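Local atomic coordinates of protein argonaute (Marinitoga piezophila, PDB entry 5I4A), a protein that cuts single-stranded DNA, and can also cut RNA, at sites complementary to a short guide RNA that carries a 5'-hydroxyl end. Residues I299-K305 with S349-P355; I366-N372 with P394-I398; V373-L379 with L397-L403. One frame throughout, in Å; residues are numbered along the deposited sequence.

In the fold
All three contacts lie in the Mid domain and build or border its parallel sheet. Contact 1 comes first and closes a mostly helical loop of 43 residues by pairing strand 295-302 with strand 350-352. The chain then runs through helix 364-367 into strand 374-379, passes through helix 387-392 and enters strand 398-403. Contact 3 pairs these last two strands. Contact 2 joins 366-372 to 394-398. The two loops overlap: contact 3 opens after contact 2, they share Leu397 and Ile398, and contact 3 runs on to Leu403. Strand 295-302 pairs with both 350-352 and 374-379, joining contact 1 to contact 3 (Phe301 N bonds to Ile376 O). Ile299 and Phe301 also pack on Ile369 and Leu397 of contact 2.

Contact 1: I299-K305 with S349-P355; sequences IFFFSSK and SAFLYNP
Phe300, Phe301 and Phe302 pair with Ala350, Phe351 and Leu352 as neighbouring parallel strands of the Mid domain sheet. Four backbone hydrogen bonds join them. They start with Phe300 N to Ser349 O (3.0 Å) and end with Tyr353 N to Phe302 O (2.9 Å).

Apolar side chains pack on both faces of the sheet. On one, Phe302 turns its ring edge to the methyl of Ala350, with CE1 3.6 Å from CB. On the other, the Phe301 and Phe351 rings meet obliquely, planes at 37°, and Phe301 CE2 lies 3.9 Å from Phe351 CB. Phe351 also brings its ring edge to Ile299 CB.

Tyr353 has CG between its backbone N and carbonyl carbon (chi1 71°). This places the ring against the backbone of Phe302 and Ser303, where Ser303 CA makes a CH-pi contact over one face, 4.0 Å from the ring centroid. The Tyr353 hydroxyl is hydrogen-bonded to Leu378 O, and Ser303 OG to Asp380. Pro355 closes on Ser303, CB to CB at 3.8 Å.

The chemistry is that of a sheet with aromatic faces: four N-H to C=O hydrogen bonds hold the strands together, and the buried tyrosine hydroxyl meets a backbone carbonyl of strand 374-379.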
loop_
_atom_site.group_PDB
_atom_site.type_symbol
_atom_site.label_atom_id
_atom_site.label_comp_id
_atom_site.label_asym_id
_atom_site.label_seq_id
_atom_site.Cartn_x
_atom_site.Cartn_y
_atom_site.Cartn_z
ATOM N N ILE A 299 -28.299 14.628 -11.948
ATOM C CA ILE A 299 -29.383 14.996 -11.046
ATOM C C ILE A 299 -28.799 15.117 -9.643
ATOM O O ILE A 299 -27.676 14.684 -9.376
ATOM C CB ILE A 299 -30.554 13.988 -11.063
ATOM C CG1 ILE A 299 -30.060 12.575 -10.739
ATOM C CG2 ILE A 299 -31.284 14.025 -12.402
ATOM C CD1 ILE A 299 -31.173 11.551 -10.654
ATOM N N PHE A 300 -29.578 15.709 -8.739
ATOM C CA PHE A 300 -29.120 16.049 -7.398
ATOM C C PHE A 300 -29.886 15.262 -6.342
ATOM O O PHE A 300 -31.103 15.070 -6.455
ATOM C CB PHE A 300 -29.282 17.554 -7.117
ATOM C CG PHE A 300 -28.497 18.442 -8.041
ATOM C CD1 PHE A 300 -29.042 18.876 -9.238
ATOM C CD2 PHE A 300 -27.219 18.860 -7.700
ATOM C CE1 PHE A 300 -28.321 19.701 -10.084
ATOM C CE2 PHE A 300 -26.496 19.682 -8.543
ATOM C CZ PHE A 300 -27.048 20.102 -9.734
ATOM N N PHE A 301 -29.172 14.825 -5.306
ATOM C CA PHE A 301 -29.773 14.173 -4.146
ATOM C C PHE A 301 -29.339 14.910 -2.887
ATOM O O PHE A 301 -28.139 15.059 -2.634
ATOM C CB PHE A 301 -29.377 12.696 -4.061
ATOM C CG PHE A 301 -30.046 11.825 -5.088
ATOM C CD1 PHE A 301 -29.474 11.641 -6.336
ATOM C CD2 PHE A 301 -31.245 11.193 -4.803
ATOM C CE1 PHE A 301 -30.090 10.839 -7.284
ATOM C CE2 PHE A 301 -31.863 10.394 -5.745
ATOM C CZ PHE A 301 -31.288 10.218 -6.987
ATOM N N PHE A 302 -30.310 15.359 -2.100
ATOM C CA PHE A 302 -30.046 16.057 -0.854
ATOM C C PHE A 302 -30.555 15.225 0.316
ATOM O O PHE A 302 -31.532 14.481 0.192
ATOM C CB PHE A 302 -30.705 17.439 -0.836
ATOM C CG PHE A 302 -30.272 18.329 -1.966
ATOM C CD1 PHE A 302 -30.928 18.292 -3.186
ATOM C CD2 PHE A 302 -29.220 19.213 -1.809
ATOM C CE1 PHE A 302 -30.537 19.109 -4.222
ATOM C CE2 PHE A 302 -28.826 20.033 -2.843
ATOM C CZ PHE A 302 -29.485 19.978 -4.052
ATOM N N SER A 303 -29.883 15.358 1.462
ATOM C CA SER A 303 -30.279 14.592 2.636
ATOM C C SER A 303 -31.535 15.151 3.294
ATOM O O SER A 303 -32.162 14.449 4.097
ATOM C CB SER A 303 -29.130 14.546 3.644
ATOM O OG SER A 303 -28.826 15.839 4.135
ATOM N N SER A 304 -31.919 16.385 2.971
ATOM C CA SER A 304 -33.100 17.019 3.544
ATOM C C SER A 304 -33.372 18.309 2.788
ATOM O O SER A 304 -32.505 18.829 2.078
ATOM C CB SER A 304 -32.920 17.311 5.038
ATOM O OG SER A 304 -31.850 18.218 5.252
ATOM N N LYS A 305 -34.598 18.816 2.945
ATOM C CA LYS A 305 -34.900 20.161 2.465
ATOM C C LYS A 305 -33.982 21.186 3.118
ATOM O O LYS A 305 -33.522 22.127 2.460
ATOM C CB LYS A 305 -36.366 20.504 2.737
ATOM C CG LYS A 305 -37.363 19.765 1.858
ATOM C CD LYS A 305 -37.265 20.208 0.407
ATOM C CE LYS A 305 -38.378 19.600 -0.435
ATOM N NZ LYS A 305 -38.369 20.123 -1.832
ATOM N N SER A 349 -35.031 18.874 -10.816
ATOM C CA SER A 349 -33.875 18.005 -10.980
ATOM C C SER A 349 -33.284 17.590 -9.639
ATOM O O SER A 349 -32.192 17.015 -9.602
ATOM C CB SER A 349 -32.806 18.696 -11.832
ATOM O OG SER A 349 -32.077 19.650 -11.079
ATOM N N ALA A 350 -33.982 17.872 -8.541
ATOM C CA ALA A 350 -33.476 17.643 -7.196
ATOM C C ALA A 350 -34.373 16.656 -6.464
ATOM O O ALA A 350 -35.601 16.699 -6.593
ATOM C CB ALA A 350 -33.390 18.957 -6.411
ATOM N N PHE A 351 -33.750 15.765 -5.695
ATOM C CA PHE A 351 -34.460 14.697 -5.016
ATOM C C PHE A 351 -33.847 14.504 -3.639
ATOM O O PHE A 351 -32.751 14.986 -3.348
ATOM C CB PHE A 351 -34.413 13.393 -5.825
ATOM C CG PHE A 351 -34.807 13.567 -7.262
ATOM C CD1 PHE A 351 -33.863 13.918 -8.211
ATOM C CD2 PHE A 351 -36.123 13.401 -7.659
ATOM C CE1 PHE A 351 -34.221 14.093 -9.532
ATOM C CE2 PHE A 351 -36.489 13.571 -8.981
ATOM C CZ PHE A 351 -35.536 13.920 -9.917
ATOM N N LEU A 352 -34.567 13.790 -2.784
ATOM C CA LEU A 352 -34.112 13.523 -1.431
ATOM C C LEU A 352 -33.640 12.082 -1.304
ATOM O O LEU A 352 -34.076 11.196 -2.045
ATOM C CB LEU A 352 -35.226 13.792 -0.415
ATOM C CG LEU A 352 -35.688 15.241 -0.237
ATOM C CD1 LEU A 352 -36.828 15.316 0.763
ATOM C CD2 LEU A 352 -34.532 16.131 0.196
ATOM N N TYR A 353 -32.719 11.861 -0.372
ATOM C CA TYR A 353 -32.374 10.519 0.062
ATOM C C TYR A 353 -32.435 10.484 1.579
ATOM O O TYR A 353 -32.323 11.513 2.249
ATOM C CB TYR A 353 -30.991 10.072 -0.442
ATOM C CG TYR A 353 -29.809 10.758 0.211
ATOM C CD1 TYR A 353 -29.310 11.952 -0.288
ATOM C CD2 TYR A 353 -29.176 10.194 1.311
ATOM C CE1 TYR A 353 -28.225 12.574 0.298
ATOM C CE2 TYR A 353 -28.092 10.808 1.903
ATOM C CZ TYR A 353 -27.621 11.999 1.392
ATOM O OH TYR A 353 -26.537 12.615 1.978
ATOM N N ASN A 354 -32.641 9.292 2.110
ATOM C CA ASN A 354 -32.706 9.109 3.552
ATOM C C ASN A 354 -31.285 9.000 4.089
ATOM O O ASN A 354 -30.626 7.978 3.875
ATOM C CB ASN A 354 -33.534 7.865 3.888
ATOM C CG ASN A 354 -33.740 7.674 5.379
ATOM O OD1 ASN A 354 -32.813 7.822 6.174
ATOM N ND2 ASN A 354 -34.962 7.331 5.764
ATOM N N PRO A 355 -30.780 10.019 4.793
ATOM C CA PRO A 355 -29.397 9.950 5.289
ATOM C C PRO A 355 -29.214 8.960 6.420
ATOM O O PRO A 355 -28.075 8.572 6.706
ATOM C CB PRO A 355 -29.123 11.382 5.755
ATOM C CG PRO A 355 -30.464 11.874 6.191
ATOM C CD PRO A 355 -31.474 11.230 5.266
#

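Contact 2: I366-N372 with P394-I398; sequences INQIEDN and PDNLI
Asn396 reaches from the type I turn 394-397 to the chain that leaves helix 364-367, and its side-chain amide carries the direct polar contact. Asn396 ND2 donates to two backbone carbonyls, Ile366 O at 2.9 Å and Ile369 O at 3.0 Å (165° at the hydrogen). Both acceptors lie close to the amide plane, as expected if each N-H serves one carbonyl. The side chain has CG between its backbone N and carbonyl carbon (chi1 56°), which presents the amide to the bend. Ile366 O takes a second bond from Ile369 N within that bend.

A water forms a further polar link. It donates to Asp371 O at 2.8 Å and to Asn396 O at 2.6 Å, so Asn396 is tied by both its side chain and its backbone.

The apolar contacts lie beside these bonds. Ile369 crosses Leu397 at about a right angle, with CG2 3.6 Å from CD2. Ile366 CG2 meets the ring of Pro394 at CG (4.1 Å). Near the start of the strands, Ile398 CD1 rests on Asn372 CB at 3.9 Å. The amide of Asn372 turns to Glu428, and Asp371 forms a salt bridge with Lys297.

Two chain bends are thus joined without direct backbone pairing. One amide satisfies two carbonyls and would fix the bend at 366-369 against the turn, while Ile366, Ile369 and Leu397, all buried, continue the apolar core.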
loop_
_atom_site.group_PDB
_atom_site.type_symbol
_atom_site.label_atom_id
_atom_site.label_comp_id
_atom_site.label_asym_id
_atom_site.label_seq_id
_atom_site.Cartn_x
_atom_site.Cartn_y
_atom_site.Cartn_z
ATOM N N ILE A 366 -36.780 8.141 -11.903
ATOM C CA ILE A 366 -35.472 7.581 -11.574
ATOM C C ILE A 366 -35.276 6.242 -12.268
ATOM O O ILE A 366 -34.203 5.960 -12.818
ATOM C CB ILE A 366 -35.320 7.457 -10.046
ATOM C CG1 ILE A 366 -35.313 8.845 -9.400
ATOM C CG2 ILE A 366 -34.062 6.677 -9.691
ATOM C CD1 ILE A 366 -35.451 8.817 -7.892
ATOM N N ASN A 367 -36.312 5.401 -12.273
ATOM C CA ASN A 367 -36.180 4.068 -12.852
ATOM C C ASN A 367 -35.974 4.129 -14.361
ATOM O O ASN A 367 -35.237 3.309 -14.923
ATOM C CB ASN A 367 -37.407 3.226 -12.505
ATOM C CG ASN A 367 -37.368 1.850 -13.135
ATOM O OD1 ASN A 367 -36.800 0.913 -12.573
ATOM N ND2 ASN A 367 -37.977 1.720 -14.308
ATOM N N GLN A 368 -36.607 5.089 -15.038
ATOM C CA GLN A 368 -36.476 5.190 -16.488
ATOM C C GLN A 368 -35.181 5.860 -16.924
ATOM O O GLN A 368 -34.928 5.941 -18.131
ATOM C CB GLN A 368 -37.672 5.939 -17.094
ATOM C CG GLN A 368 -37.904 7.361 -16.583
ATOM C CD GLN A 368 -37.012 8.403 -17.233
ATOM O OE1 GLN A 368 -37.123 8.676 -18.427
ATOM N NE2 GLN A 368 -36.124 8.996 -16.441
ATOM N N ILE A 369 -34.363 6.343 -15.987
ATOM C CA ILE A 369 -33.106 6.979 -16.360
ATOM C C ILE A 369 -32.208 5.951 -17.030
ATOM O O ILE A 369 -31.919 4.890 -16.464
ATOM C CB ILE A 369 -32.425 7.605 -15.141
ATOM C CG1 ILE A 369 -33.104 8.928 -14.775
ATOM C CG2 ILE A 369 -30.937 7.817 -15.414
ATOM C CD1 ILE A 369 -32.584 9.552 -13.498
ATOM N N GLU A 370 -31.768 6.262 -18.239
ATOM C CA GLU A 370 -30.842 5.430 -18.985
ATOM C C GLU A 370 -29.550 6.211 -19.214
ATOM O O GLU A 370 -29.418 7.369 -18.810
ATOM C CB GLU A 370 -31.461 4.984 -20.311
ATOM C CG GLU A 370 -32.917 4.548 -20.215
ATOM C CD GLU A 370 -33.111 3.095 -20.593
ATOM O OE1 GLU A 370 -32.131 2.325 -20.505
ATOM O OE2 GLU A 370 -34.238 2.721 -20.982
ATOM N N ASP A 371 -28.591 5.551 -19.867
ATOM C CA ASP A 371 -27.306 6.148 -20.223
ATOM C C ASP A 371 -26.519 6.576 -18.989
ATOM O O ASP A 371 -26.816 6.147 -17.869
ATOM C CB ASP A 371 -27.506 7.343 -21.157
ATOM C CG ASP A 371 -28.555 7.083 -22.214
ATOM O OD1 ASP A 371 -28.957 5.911 -22.373
ATOM O OD2 ASP A 371 -28.984 8.046 -22.884
ATOM N N ASN A 372 -25.510 7.425 -19.190
ATOM C CA ASN A 372 -24.633 7.879 -18.115
ATOM C C ASN A 372 -25.240 9.125 -17.484
ATOM O O ASN A 372 -25.304 10.182 -18.120
ATOM C CB ASN A 372 -23.234 8.171 -18.648
ATOM C CG ASN A 372 -22.690 7.044 -19.500
ATOM O OD1 ASN A 372 -22.683 5.887 -19.087
ATOM N ND2 ASN A 372 -22.245 7.378 -20.711
ATOM N N PRO A 394 -29.585 3.359 -6.582
ATOM C CA PRO A 394 -30.023 2.793 -7.865
ATOM C C PRO A 394 -28.834 2.535 -8.778
ATOM O O PRO A 394 -27.954 3.385 -8.938
ATOM C CB PRO A 394 -30.957 3.870 -8.429
ATOM C CG PRO A 394 -31.425 4.636 -7.235
ATOM C CD PRO A 394 -30.280 4.621 -6.266
ATOM N N ASP A 395 -28.812 1.346 -9.379
ATOM C CA ASP A 395 -27.658 0.915 -10.155
ATOM C C ASP A 395 -27.577 1.577 -11.523
ATOM O O ASP A 395 -26.522 1.519 -12.160
ATOM C CB ASP A 395 -27.676 -0.606 -10.320
ATOM C CG ASP A 395 -27.563 -1.333 -8.995
ATOM O OD1 ASP A 395 -26.847 -0.836 -8.100
ATOM O OD2 ASP A 395 -28.197 -2.398 -8.845
ATOM N N ASN A 396 -28.654 2.204 -11.989
ATOM C CA ASN A 396 -28.608 2.906 -13.264
ATOM C C ASN A 396 -28.049 4.318 -13.140
ATOM O O ASN A 396 -27.998 5.038 -14.142
ATOM C CB ASN A 396 -30.004 2.946 -13.895
ATOM C CG ASN A 396 -31.042 3.573 -12.986
ATOM O OD1 ASN A 396 -30.964 3.463 -11.763
ATOM N ND2 ASN A 396 -32.026 4.236 -13.585
ATOM N N LEU A 397 -27.621 4.728 -11.949
ATOM C CA LEU A 397 -27.026 6.037 -11.730
ATOM C C LEU A 397 -25.560 5.892 -11.345
ATOM O O LEU A 397 -25.166 4.931 -10.680
ATOM C CB LEU A 397 -27.765 6.806 -10.631
ATOM C CG LEU A 397 -29.258 7.065 -10.845
ATOM C CD1 LEU A 397 -29.861 7.720 -9.615
ATOM C CD2 LEU A 397 -29.479 7.929 -12.075
ATOM N N ILE A 398 -24.758 6.865 -11.769
ATOM C CA ILE A 398 -23.337 6.914 -11.442
ATOM C C ILE A 398 -23.209 7.741 -10.166
ATOM O O ILE A 398 -23.322 8.968 -10.190
ATOM C CB ILE A 398 -22.512 7.506 -12.588
ATOM C CG1 ILE A 398 -22.709 6.685 -13.865
ATOM C CG2 ILE A 398 -21.035 7.556 -12.214
ATOM C CD1 ILE A 398 -22.020 7.269 -15.082
HETATM O O HOH W 1 -25.960 6.152 -15.253
#

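Contact 3: V373-L379 with L397-L403; sequences VMAIVLL and LILQPIL. With nucleotides of chain B.
The beta-alpha-beta unit of strand 374-379, helix 387-392 and strand 398-403 pairs its two strands here, and its second strand ends at the guide RNA. The strands run parallel, Met374 beside Ile398 and Leu379 beside Leu403. Six backbone hydrogen bonds connect them, from Ile398 N to Val373 O (2.9 Å) through to Leu379 N to Ile402 O (2.9 Å). The bond from Val377 N to Gln400 O is longer, at 3.3 Å, and its donor stands 52° out of the carbonyl plane. Pro401 lacks an N-H, but the bonds to strand 374-379 come from Gln400 N and Ile402 N, so none is lost. Its CA makes a CA-H...O contact with Val377 O.

On one face, Met374 bends at chi2 (-66°), and its sulfur lies against Ile398 CG2 (3.6 Å) and Gln400 CG. Further along, Ile376 and Ile402 lie side by side. Tyr418 and Met422 of helix 412-424 cover Ile376, and Tyr418 also touches Ile402.

On the other face, Val377 CG2 presses on Leu399 CD1 at 3.5 Å, a tight contact. Leu379 lies alongside Pro401, and its CD1 reaches O2 of U1 of chain B. Leu389 of helix 387-392 packs on Leu379 and Leu399.

At the strand end, Leu403 N donates to OP2 of A2 of chain B in an almost straight bond (2.6 Å, 178°). Ile402 CG1 and Leu403 CG flank the same oxygen.

Leu403 is also the N-cap residue of helix 404-409. The phosphate thus meets a backbone N-H at a helix start, where the helix dipole would probably favour its negative charge.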
loop_
_atom_site.group_PDB
_atom_site.type_symbol
_atom_site.label_atom_id
_atom_site.label_comp_id
_atom_site.label_asym_id
_atom_site.label_seq_id
_atom_site.Cartn_x
_atom_site.Cartn_y
_atom_site.Cartn_z
ATOM N N VAL A 373 -25.680 9.008 -16.234
ATOM C CA VAL A 373 -26.235 10.135 -15.494
ATOM C C VAL A 373 -25.583 10.155 -14.121
ATOM O O VAL A 373 -25.638 9.160 -13.386
ATOM C CB VAL A 373 -27.768 10.057 -15.370
ATOM C CG1 VAL A 373 -28.283 11.170 -14.459
ATOM C CG2 VAL A 373 -28.412 10.161 -16.743
ATOM N N MET A 374 -24.966 11.281 -13.784
ATOM C CA MET A 374 -24.308 11.442 -12.498
ATOM C C MET A 374 -25.329 11.759 -11.415
ATOM O O MET A 374 -26.232 12.576 -11.609
ATOM C CB MET A 374 -23.275 12.563 -12.571
ATOM C CG MET A 374 -22.271 12.399 -13.693
ATOM S SD MET A 374 -21.236 10.953 -13.431
ATOM C CE MET A 374 -20.516 10.774 -15.051
ATOM N N ALA A 375 -25.179 11.113 -10.267
ATOM C CA ALA A 375 -25.980 11.428 -9.092
ATOM C C ALA A 375 -25.104 12.264 -8.164
ATOM O O ALA A 375 -24.245 11.736 -7.455
ATOM C CB ALA A 375 -26.485 10.163 -8.413
ATOM N N ILE A 376 -25.316 13.578 -8.187
ATOM C CA ILE A 376 -24.628 14.498 -7.282
ATOM C C ILE A 376 -25.308 14.382 -5.921
ATOM O O ILE A 376 -26.388 14.939 -5.696
ATOM C CB ILE A 376 -24.643 15.934 -7.810
ATOM C CG1 ILE A 376 -23.868 16.012 -9.133
ATOM C CG2 ILE A 376 -24.044 16.887 -6.783
ATOM C CD1 ILE A 376 -24.128 17.273 -9.929
ATOM N N VAL A 377 -24.680 13.649 -5.013
ATOM C CA VAL A 377 -25.259 13.316 -3.718
ATOM C C VAL A 377 -24.521 14.128 -2.665
ATOM O O VAL A 377 -23.316 13.937 -2.455
ATOM C CB VAL A 377 -25.162 11.813 -3.428
ATOM C CG1 VAL A 377 -25.784 11.487 -2.080
ATOM C CG2 VAL A 377 -25.827 11.029 -4.548
ATOM N N LEU A 378 -25.233 15.042 -2.015
ATOM C CA LEU A 378 -24.622 15.919 -1.027
ATOM C C LEU A 378 -24.565 15.214 0.322
ATOM O O LEU A 378 -25.602 14.826 0.875
ATOM C CB LEU A 378 -25.399 17.230 -0.919
ATOM C CG LEU A 378 -25.159 18.267 -2.018
ATOM C CD1 LEU A 378 -25.906 17.914 -3.299
ATOM C CD2 LEU A 378 -25.545 19.653 -1.522
ATOM N N LEU A 379 -23.354 15.041 0.843
ATOM C CA LEU A 379 -23.133 14.445 2.151
ATOM C C LEU A 379 -23.001 15.546 3.194
ATOM O O LEU A 379 -22.302 16.538 2.974
ATOM C CB LEU A 379 -21.875 13.575 2.151
ATOM C CG LEU A 379 -21.707 12.545 1.030
ATOM C CD1 LEU A 379 -20.362 11.849 1.144
ATOM C CD2 LEU A 379 -22.839 11.526 1.037
ATOM N N LEU A 397 -27.621 4.728 -11.949
ATOM C CA LEU A 397 -27.026 6.037 -11.730
ATOM C C LEU A 397 -25.560 5.892 -11.345
ATOM O O LEU A 397 -25.166 4.931 -10.680
ATOM C CB LEU A 397 -27.765 6.806 -10.631
ATOM C CG LEU A 397 -29.258 7.065 -10.845
ATOM C CD1 LEU A 397 -29.861 7.720 -9.615
ATOM C CD2 LEU A 397 -29.479 7.929 -12.075
ATOM N N ILE A 398 -24.758 6.865 -11.769
ATOM C CA ILE A 398 -23.337 6.914 -11.442
ATOM C C ILE A 398 -23.209 7.741 -10.166
ATOM O O ILE A 398 -23.322 8.968 -10.190
ATOM C CB ILE A 398 -22.512 7.506 -12.588
ATOM C CG1 ILE A 398 -22.709 6.685 -13.865
ATOM C CG2 ILE A 398 -21.035 7.556 -12.214
ATOM C CD1 ILE A 398 -22.020 7.269 -15.082
ATOM N N LEU A 399 -22.971 7.061 -9.050
ATOM C CA LEU A 399 -22.941 7.710 -7.746
ATOM C C LEU A 399 -21.741 8.647 -7.650
ATOM O O LEU A 399 -20.593 8.220 -7.817
ATOM C CB LEU A 399 -22.901 6.649 -6.648
ATOM C CG LEU A 399 -22.889 7.083 -5.184
ATOM C CD1 LEU A 399 -23.986 8.085 -4.928
ATOM C CD2 LEU A 399 -23.059 5.870 -4.288
ATOM N N GLN A 400 -22.006 9.928 -7.383
ATOM C CA GLN A 400 -20.970 10.957 -7.312
ATOM C C GLN A 400 -21.177 11.801 -6.062
ATOM O O GLN A 400 -21.665 12.937 -6.138
ATOM C CB GLN A 400 -20.972 11.832 -8.568
ATOM C CG GLN A 400 -20.525 11.116 -9.841
ATOM C CD GLN A 400 -19.038 10.792 -9.847
ATOM O OE1 GLN A 400 -18.297 11.212 -8.958
ATOM N NE2 GLN A 400 -18.598 10.044 -10.852
ATOM N N PRO A 401 -20.793 11.289 -4.895
ATOM C CA PRO A 401 -21.003 12.044 -3.654
ATOM C C PRO A 401 -20.015 13.192 -3.520
ATOM O O PRO A 401 -18.914 13.171 -4.073
ATOM C CB PRO A 401 -20.788 10.998 -2.553
ATOM C CG PRO A 401 -20.657 9.658 -3.270
ATOM C CD PRO A 401 -20.174 9.981 -4.644
ATOM N N ILE A 402 -20.428 14.207 -2.764
ATOM C CA ILE A 402 -19.566 15.350 -2.476
ATOM C C ILE A 402 -19.987 15.951 -1.140
ATOM O O ILE A 402 -21.178 16.022 -0.823
ATOM C CB ILE A 402 -19.602 16.396 -3.613
ATOM C CG1 ILE A 402 -18.664 17.566 -3.297
ATOM C CG2 ILE A 402 -21.027 16.884 -3.865
ATOM C CD1 ILE A 402 -18.450 18.518 -4.452
ATOM N N LEU A 403 -18.998 16.367 -0.353
ATOM C CA LEU A 403 -19.267 16.949 0.952
ATOM C C LEU A 403 -19.976 18.291 0.811
ATOM O O LEU A 403 -19.583 19.135 -0.000
ATOM C CB LEU A 403 -17.962 17.112 1.733
ATOM C CG LEU A 403 -17.247 15.802 2.065
ATOM C CD1 LEU A 403 -15.930 16.066 2.778
ATOM C CD2 LEU A 403 -18.149 14.917 2.912
ATOM P P A B 2 -15.596 14.951 -1.182
ATOM O OP1 A B 2 -14.459 14.963 -0.233
ATOM O OP2 A B 2 -16.549 16.088 -1.207
ATOM O "O5'" A B 2 -14.974 14.786 -2.638
ATOM C "C5'" A B 2 -15.797 14.635 -3.786
ATOM C "C4'" A B 2 -14.981 14.771 -5.043
ATOM O "O4'" A B 2 -14.546 16.150 -5.180
ATOM C "C3'" A B 2 -13.690 13.967 -5.064
ATOM O "O3'" A B 2 -13.878 12.619 -5.456
ATOM C "C2'" A B 2 -12.807 14.773 -6.006
ATOM O "O2'" A B 2 -13.164 14.543 -7.360
ATOM C "C1'" A B 2 -13.212 16.196 -5.634
ATOM N N9 A B 2 -12.384 16.726 -4.535
ATOM C C8 A B 2 -12.748 16.904 -3.224
ATOM N N7 A B 2 -11.795 17.396 -2.467
ATOM C C5 A B 2 -10.729 17.548 -3.346
ATOM C C6 A B 2 -9.417 18.023 -3.172
ATOM N N6 A B 2 -8.934 18.452 -2.001
ATOM N N1 A B 2 -8.607 18.038 -4.254
ATOM C C2 A B 2 -9.090 17.610 -5.425
ATOM N N3 A B 2 -10.304 17.141 -5.707
ATOM C C4 A B 2 -11.080 17.138 -4.616
ATOM O "O5'" U B 1 -15.002 9.791 -2.413
ATOM C "C5'" U B 1 -16.209 10.418 -2.835
ATOM C "C4'" U B 1 -16.765 11.340 -1.776
ATOM O "O4'" U B 1 -17.270 10.546 -0.669
ATOM C "C3'" U B 1 -15.770 12.334 -1.181
ATOM O "O3'" U B 1 -16.412 13.587 -0.946
ATOM C "C2'" U B 1 -15.383 11.693 0.149
ATOM O "O2'" U B 1 -14.994 12.613 1.147
ATOM C "C1'" U B 1 -16.662 10.956 0.540
ATOM N N1 U B 1 -16.403 9.749 1.336
ATOM C C2 U B 1 -16.992 9.604 2.578
ATOM O O2 U B 1 -17.740 10.438 3.063
ATOM N N3 U B 1 -16.673 8.437 3.233
ATOM C C4 U B 1 -15.838 7.430 2.778
ATOM O O4 U B 1 -15.641 6.435 3.474
ATOM C C5 U B 1 -15.269 7.661 1.488
ATOM C C6 U B 1 -15.563 8.786 0.833
#